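Local atomic coordinates of Udp-n-acetylglucosamine pyrophosphorylase (Trypanosoma brucei, PDB entry 4BQH), a protein that probably catalyses the formation of UDP-N-acetylglucosamine and diphosphate from N-acetylglucosamine 1-phosphate and UTP, the last step in making this nucleotide sugar. Residues A[22-25]-A[26-30]; A[428-431]-A[432-436]; A[441-444]-A[445-449]. All coordinates share one frame; numbering follows the deposited sequence.

Contact 1 (A[22-25]-A[26-30]); sequences HILT and ALEHG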
loop_
_atom_site.group_PDB
_atom_site.type_symbol
_atom_site.label_atom_id
_atom_site.label_comp_id
_atom_site.label_asym_id
_atom_site.label_seq_id
_atom_site.Cartn_x
_atom_site.Cartn_y
_atom_site.Cartn_z
ATOM N N HIS A 22 9.868 34.837 -3.142
ATOM C CA HIS A 22 10.536 34.825 -1.831
ATOM C C HIS A 22 11.462 33.628 -1.669
ATOM O O HIS A 22 12.499 33.719 -1.013
ATOM C CB HIS A 22 9.518 34.934 -0.699
ATOM C CG HIS A 22 8.527 33.787 -0.652
ATOM N ND1 HIS A 22 7.636 33.553 -1.644
ATOM C CD2 HIS A 22 8.326 32.783 0.306
ATOM C CE1 HIS A 22 6.901 32.458 -1.334
ATOM N NE2 HIS A 22 7.320 31.996 -0.137
ATOM N N ILE A 23 11.123 32.502 -2.304
ATOM C CA ILE A 23 11.994 31.327 -2.290
ATOM C C ILE A 23 13.202 31.551 -3.204
ATOM O O ILE A 23 14.324 31.180 -2.873
ATOM C CB ILE A 23 11.227 30.064 -2.731
ATOM C CG1 ILE A 23 9.999 29.866 -1.820
ATOM C CG2 ILE A 23 12.126 28.835 -2.722
ATOM C CD1 ILE A 23 9.267 28.573 -2.064
ATOM N N LEU A 24 12.948 32.134 -4.372
ATOM C CA LEU A 24 13.995 32.408 -5.344
ATOM C C LEU A 24 15.024 33.316 -4.686
ATOM O O LEU A 24 16.217 33.060 -4.773
ATOM C CB LEU A 24 13.398 33.057 -6.597
ATOM C CG LEU A 24 14.301 33.245 -7.810
ATOM C CD1 LEU A 24 14.920 31.925 -8.250
ATOM C CD2 LEU A 24 13.485 33.874 -8.927
ATOM N N THR A 25 14.535 34.322 -3.965
ATOM C CA THR A 25 15.366 35.263 -3.185
ATOM C C THR A 25 16.257 34.547 -2.172
ATOM O O THR A 25 17.477 34.804 -2.100
ATOM C CB THR A 25 14.462 36.288 -2.459
ATOM O OG1 THR A 25 13.838 37.121 -3.437
ATOM C CG2 THR A 25 15.249 37.177 -1.482
ATOM N N ALA A 26 15.653 33.652 -1.390
ATOM C CA ALA A 26 16.407 32.845 -0.444
ATOM C C ALA A 26 17.507 32.048 -1.176
ATOM O O ALA A 26 18.669 32.085 -0.771
ATOM C CB ALA A 26 15.479 31.948 0.359
ATOM N N LEU A 27 17.171 31.383 -2.285
ATOM C CA LEU A 27 18.180 30.623 -3.058
ATOM C C LEU A 27 19.347 31.446 -3.641
ATOM O O LEU A 27 20.468 30.935 -3.771
ATOM C CB LEU A 27 17.532 29.858 -4.209
ATOM C CG LEU A 27 16.646 28.675 -3.830
ATOM C CD1 LEU A 27 15.767 28.294 -5.014
ATOM C CD2 LEU A 27 17.482 27.491 -3.351
ATOM N N GLU A 28 19.063 32.688 -4.026
ATOM C CA GLU A 28 20.058 33.540 -4.688
ATOM C C GLU A 28 20.858 34.396 -3.710
ATOM O O GLU A 28 22.054 34.620 -3.926
ATOM C CB GLU A 28 19.393 34.448 -5.722
ATOM C CG GLU A 28 18.921 33.741 -6.980
ATOM C CD GLU A 28 18.046 34.628 -7.846
ATOM O OE1 GLU A 28 17.720 35.755 -7.414
ATOM O OE2 GLU A 28 17.687 34.199 -8.966
ATOM N N HIS A 29 20.200 34.861 -2.646
ATOM C CA HIS A 29 20.773 35.859 -1.738
ATOM C C HIS A 29 20.716 35.496 -0.282
ATOM O O HIS A 29 20.978 36.332 0.574
ATOM C CB HIS A 29 20.104 37.222 -1.947
ATOM C CG HIS A 29 20.028 37.650 -3.392
ATOM N ND1 HIS A 29 21.126 37.881 -4.141
ATOM C CD2 HIS A 29 18.931 37.878 -4.222
ATOM C CE1 HIS A 29 20.754 38.236 -5.387
ATOM N NE2 HIS A 29 19.410 38.234 -5.436
ATOM N N GLY A 30 20.375 34.253 0.031
ATOM C CA GLY A 30 20.418 33.797 1.423
ATOM C C GLY A 30 21.838 33.467 1.860
ATOM O O GLY A 30 22.773 33.546 1.064
#

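Contact 2 (A[428-431]-A[432-436]); sequences VDRD and DEFGP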
loop_
_atom_site.group_PDB
_atom_site.type_symbol
_atom_site.label_atom_id
_atom_site.label_comp_id
_atom_site.label_asym_id
_atom_site.label_seq_id
_atom_site.Cartn_x
_atom_site.Cartn_y
_atom_site.Cartn_z
ATOM N N VAL A 428 -13.447 -7.918 0.403
ATOM C CA VAL A 428 -12.708 -8.942 1.146
ATOM C C VAL A 428 -13.044 -8.879 2.643
ATOM O O VAL A 428 -13.655 -7.928 3.118
ATOM C CB VAL A 428 -11.167 -8.848 0.937
ATOM C CG1 VAL A 428 -10.799 -9.048 -0.526
ATOM C CG2 VAL A 428 -10.595 -7.519 1.463
ATOM N N ASP A 429 -12.604 -9.916 3.351
ATOM C CA ASP A 429 -12.810 -10.105 4.766
ATOM C C ASP A 429 -11.808 -9.244 5.554
ATOM O O ASP A 429 -10.618 -9.544 5.564
ATOM C CB ASP A 429 -12.581 -11.611 5.023
ATOM C CG ASP A 429 -13.165 -12.096 6.322
ATOM O OD1 ASP A 429 -13.028 -11.378 7.344
ATOM O OD2 ASP A 429 -13.731 -13.240 6.306
ATOM N N ARG A 430 -12.289 -8.210 6.244
ATOM C CA ARG A 430 -11.411 -7.228 6.889
ATOM C C ARG A 430 -10.437 -7.906 7.844
ATOM O O ARG A 430 -9.255 -7.598 7.878
ATOM C CB ARG A 430 -12.227 -6.165 7.647
ATOM C CG ARG A 430 -11.356 -5.091 8.304
ATOM C CD ARG A 430 -12.176 -4.195 9.229
ATOM N NE ARG A 430 -13.234 -3.489 8.509
ATOM C CZ ARG A 430 -13.375 -2.157 8.468
ATOM N NH1 ARG A 430 -12.511 -1.355 9.083
ATOM N NH2 ARG A 430 -14.393 -1.629 7.793
ATOM N N ASP A 431 -10.960 -8.849 8.610
ATOM C CA ASP A 431 -10.151 -9.462 9.640
ATOM C C ASP A 431 -9.074 -10.395 9.084
ATOM O O ASP A 431 -8.199 -10.814 9.837
ATOM C CB ASP A 431 -11.048 -10.140 10.672
ATOM C CG ASP A 431 -11.778 -9.131 11.561
ATOM O OD1 ASP A 431 -11.763 -7.913 11.295
ATOM O OD2 ASP A 431 -12.366 -9.562 12.554
ATOM N N ASP A 432 -9.120 -10.684 7.782
ATOM C CA ASP A 432 -8.088 -11.475 7.121
ATOM C C ASP A 432 -7.088 -10.588 6.357
ATOM O O ASP A 432 -6.013 -11.057 5.963
ATOM C CB ASP A 432 -8.719 -12.475 6.126
ATOM C CG ASP A 432 -9.481 -13.606 6.814
ATOM O OD1 ASP A 432 -9.192 -13.917 8.000
ATOM O OD2 ASP A 432 -10.354 -14.207 6.142
ATOM N N GLU A 433 -7.438 -9.318 6.152
ATOM C CA GLU A 433 -6.809 -8.527 5.110
ATOM C C GLU A 433 -6.350 -7.136 5.542
ATOM O O GLU A 433 -5.570 -6.524 4.848
ATOM C CB GLU A 433 -7.785 -8.382 3.929
ATOM C CG GLU A 433 -8.118 -9.678 3.194
ATOM C CD GLU A 433 -7.255 -9.906 1.958
ATOM O OE1 GLU A 433 -6.683 -8.944 1.444
ATOM O OE2 GLU A 433 -7.174 -11.057 1.488
ATOM N N PHE A 434 -6.821 -6.638 6.685
ATOM C CA PHE A 434 -6.596 -5.236 7.014
ATOM C C PHE A 434 -6.429 -5.038 8.521
ATOM O O PHE A 434 -7.417 -5.059 9.247
ATOM C CB PHE A 434 -7.790 -4.414 6.475
ATOM C CG PHE A 434 -7.692 -2.919 6.715
ATOM C CD1 PHE A 434 -6.710 -2.156 6.092
ATOM C CD2 PHE A 434 -8.605 -2.285 7.559
ATOM C CE1 PHE A 434 -6.621 -0.786 6.338
ATOM C CE2 PHE A 434 -8.556 -0.911 7.781
ATOM C CZ PHE A 434 -7.568 -0.156 7.159
ATOM N N GLY A 435 -5.179 -4.808 8.943
ATOM C CA GLY A 435 -4.781 -4.599 10.359
ATOM C C GLY A 435 -3.712 -3.514 10.376
ATOM O O GLY A 435 -2.509 -3.803 10.507
ATOM N N PRO A 436 -4.134 -2.259 10.203
ATOM C CA PRO A 436 -3.197 -1.146 10.111
ATOM C C PRO A 436 -2.595 -0.823 11.475
ATOM O O PRO A 436 -3.308 -0.737 12.476
ATOM C CB PRO A 436 -4.067 0.011 9.585
ATOM C CG PRO A 436 -5.431 -0.324 10.029
ATOM C CD PRO A 436 -5.538 -1.825 10.093
#

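Contact 3 (A[441-444]-A[445-449]); sequences DGAA and SDTPA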
loop_
_atom_site.group_PDB
_atom_site.type_symbol
_atom_site.label_atom_id
_atom_site.label_comp_id
_atom_site.label_asym_id
_atom_site.label_seq_id
_atom_site.Cartn_x
_atom_site.Cartn_y
_atom_site.Cartn_z
ATOM N N ASP A 441 0.279 1.563 21.291
ATOM C CA ASP A 441 -0.498 0.642 22.133
ATOM C C ASP A 441 -1.145 1.447 23.264
ATOM O O ASP A 441 -0.543 2.368 23.801
ATOM C CB ASP A 441 0.374 -0.497 22.702
ATOM C CG ASP A 441 0.467 -1.716 21.765
ATOM O OD1 ASP A 441 -0.520 -2.049 21.078
ATOM O OD2 ASP A 441 1.537 -2.355 21.735
ATOM N N GLY A 442 -2.384 1.117 23.595
ATOM C CA GLY A 442 -3.120 1.880 24.593
ATOM C C GLY A 442 -4.107 2.851 23.984
ATOM O O GLY A 442 -4.966 3.374 24.683
ATOM N N ALA A 443 -4.009 3.088 22.675
ATOM C CA ALA A 443 -4.978 3.938 21.979
ATOM C C ALA A 443 -6.252 3.171 21.668
ATOM O O ALA A 443 -6.319 1.946 21.863
ATOM C CB ALA A 443 -4.372 4.526 20.702
ATOM N N ALA A 444 -7.249 3.886 21.159
ATOM C CA ALA A 444 -8.594 3.329 20.933
ATOM C C ALA A 444 -8.749 2.384 19.737
ATOM O O ALA A 444 -9.707 1.607 19.677
ATOM C CB ALA A 444 -9.616 4.454 20.837
ATOM N N SER A 445 -7.816 2.432 18.792
ATOM C CA SER A 445 -7.945 1.643 17.577
ATOM C C SER A 445 -6.628 1.628 16.815
ATOM O O SER A 445 -5.739 2.432 17.097
ATOM C CB SER A 445 -9.016 2.247 16.672
ATOM O OG SER A 445 -8.516 3.435 16.072
ATOM N N ASP A 446 -6.517 0.712 15.844
ATOM C CA ASP A 446 -5.348 0.646 14.960
ATOM C C ASP A 446 -4.005 0.590 15.706
ATOM O O ASP A 446 -3.011 1.185 15.277
ATOM C CB ASP A 446 -5.331 1.824 13.959
ATOM C CG ASP A 446 -6.519 1.828 13.012
ATOM O OD1 ASP A 446 -7.259 0.820 12.916
ATOM O OD2 ASP A 446 -6.724 2.876 12.347
ATOM N N THR A 447 -3.967 -0.138 16.819
ATOM C CA THR A 447 -2.726 -0.313 17.569
ATOM C C THR A 447 -2.015 -1.617 17.133
ATOM O O THR A 447 -2.644 -2.482 16.510
ATOM C CB THR A 447 -2.999 -0.433 19.077
ATOM O OG1 THR A 447 -3.654 -1.677 19.323
ATOM C CG2 THR A 447 -3.876 0.724 19.580
ATOM N N PRO A 448 -0.716 -1.753 17.466
ATOM C CA PRO A 448 -0.015 -3.010 17.191
ATOM C C PRO A 448 -0.734 -4.193 17.825
ATOM O O PRO A 448 -0.898 -5.205 17.183
ATOM C CB PRO A 448 1.377 -2.783 17.812
ATOM C CG PRO A 448 1.559 -1.303 17.740
ATOM C CD PRO A 448 0.196 -0.761 18.069
ATOM N N ALA A 449 -1.203 -4.054 19.074
ATOM C CA ALA A 449 -1.891 -5.167 19.703
ATOM C C ALA A 449 -3.159 -5.570 18.977
ATOM O O ALA A 449 -3.502 -6.749 18.959
ATOM C CB ALA A 449 -2.197 -4.843 21.170
HETATM O O HOH W 1 -3.586 -1.707 22.189
#

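Contact 1 (A[22-25]-A[26-30])
Leu24 and Glu28 meet one turn apart on helix 21-29, on the side where both also touch Ile12 of helix 7-15, and the glutamate shows how a carboxylate can rest against a leucine. Its CB lies 3.6 Å from Leu24 O, the carbonyl that receives Glu28 N in the helical bond. CG stays at the same distance from that oxygen, since chi1 of -72° sets it beside the backbone N. From there the chain runs extended: CD comes within 4.0 Å of Leu24 CG, and OE2 ends 3.7 Å from Leu24 CD1, a van der Waals contact between a charged group and an aliphatic branch. Leu24 meets it with CG anti to its own backbone N (chi1 -172°). The backbone bonds run i to i+4: Leu27 N bonds to Ile23 O at 2.9 Å, and His29 N reaches Thr25 O, which exceptionally also takes a weak bond from Glu28 N. Glu28 CB also sits over the centre of the His29 ring, 3.7 Å above its plane. On the buried side Ile23 CG2 approaches Leu27 CD1 at 4.3 Å, and both residues pack between helices 7-15 and 32-44. Thr25 OG1 turns back to Asp21 O, while His22 NE2 bonds to Ile223 O. Leu24 offers the carboxylate neither hydrogen bond nor countercharge, and backbone bonds and aliphatic packing hold this amphipathic helix.

Contact 2 (A[428-431]-A[432-436])
Arg430 and Phe434 run side by side in the same direction where the short, weakly bonded helix 430-433 gives way to loop. The turn directly follows strand 423-427 of this GT-A clan enzyme's mixed sheet, beside strand 304-309. Arg430 CG lies in the plane of the phenyl ring, at its edge, 4.0 Å from Phe434 CD2, and the guanidinium plane is turned 72° from the ring. Pro436 CD sits over the centre of one face of the same ring, 3.8 Å above it. In the backbone, Arg430 O takes two bonds, from Glu433 N well above the carbonyl plane and from Phe434 N within it. Glu433 crosses Val428 at about a right angle: chi1 of -66° puts CG 3.7 Å from Val428 CG2, and the bend at chi2 then turns the carboxylate towards Lys307 and Asn287. The carboxylates of Asp429 and Asp432 come close, OD2 to OD2 at 3.5 Å, while Asp432 N bonds to Asp429 O. Arg91 probably eases their repulsion, through a salt bridge with Asp429 and a long, weak ion pair with Asp432 OD2; Arg461 pairs with Asp432 and Glu316 with Arg430. The turn is thus a charge cluster balanced largely by other parts of the chain.

Contact 3 (A[441-444]-A[445-449])
From Asp441 the backbone bends round through Gly442 and returns at Thr447, bringing the two CA atoms within 5.2 Å, and the loop then enters helix 448-471 with Thr447 at its N-cap. Gly442 takes a positive phi (101°), where a CB would press against the carbonyl oxygen of the preceding residue. Asp446 also adopts positive phi, just before the cap. Across the mouth of this loop, Asp441 reaches the helix start: its OD1 accepts from Ala449 N at 2.9 Å, using the syn lone pair, with an N-H...O angle of 155°. The Asp441 and Pro448 side chains cross at a slant, and the same OD1 lies 3.4 Å from Pro448 CD. Ala449 N belongs to the first turn, and Thr447 caps the next amide, since chi1 of 69° places OG1 between its backbone N and carbonyl carbon, and it bonds to Asp450 N. Two side chains therefore serve neighbouring amides at the helix start, where the negative carboxylate probably gains from the helix dipole. Thr447 CG2 turns into the loop, against Ala443 CB at 4.0 Å. A water completes the arrangement, hydrogen-bonded to Asp441 OD1 and Thr447 OG1, the latter at 2.9 Å, and weakly to Gly442 N.

How the contacts relate
The three examples set one kind of local contact in different surroundings. Contact 1 stands apart near the N-terminus, with its centre about 45 Å or more from those of the others; it combines a buried apolar face with an exposed margin within one helix. Contacts 2 and 3 follow each other along the chain and touch, Pro436 O lying 3.6 Å from Asp446 CB. Helix 448-471, whose start is capped in contact 3, also carries Arg461, a partner of contact 2. Contact 2 lies nearest the chain centre yet has mostly partly exposed residues, whose charges are met by residues far off in sequence; contact 3, more exposed, relies on capping bonds and a water.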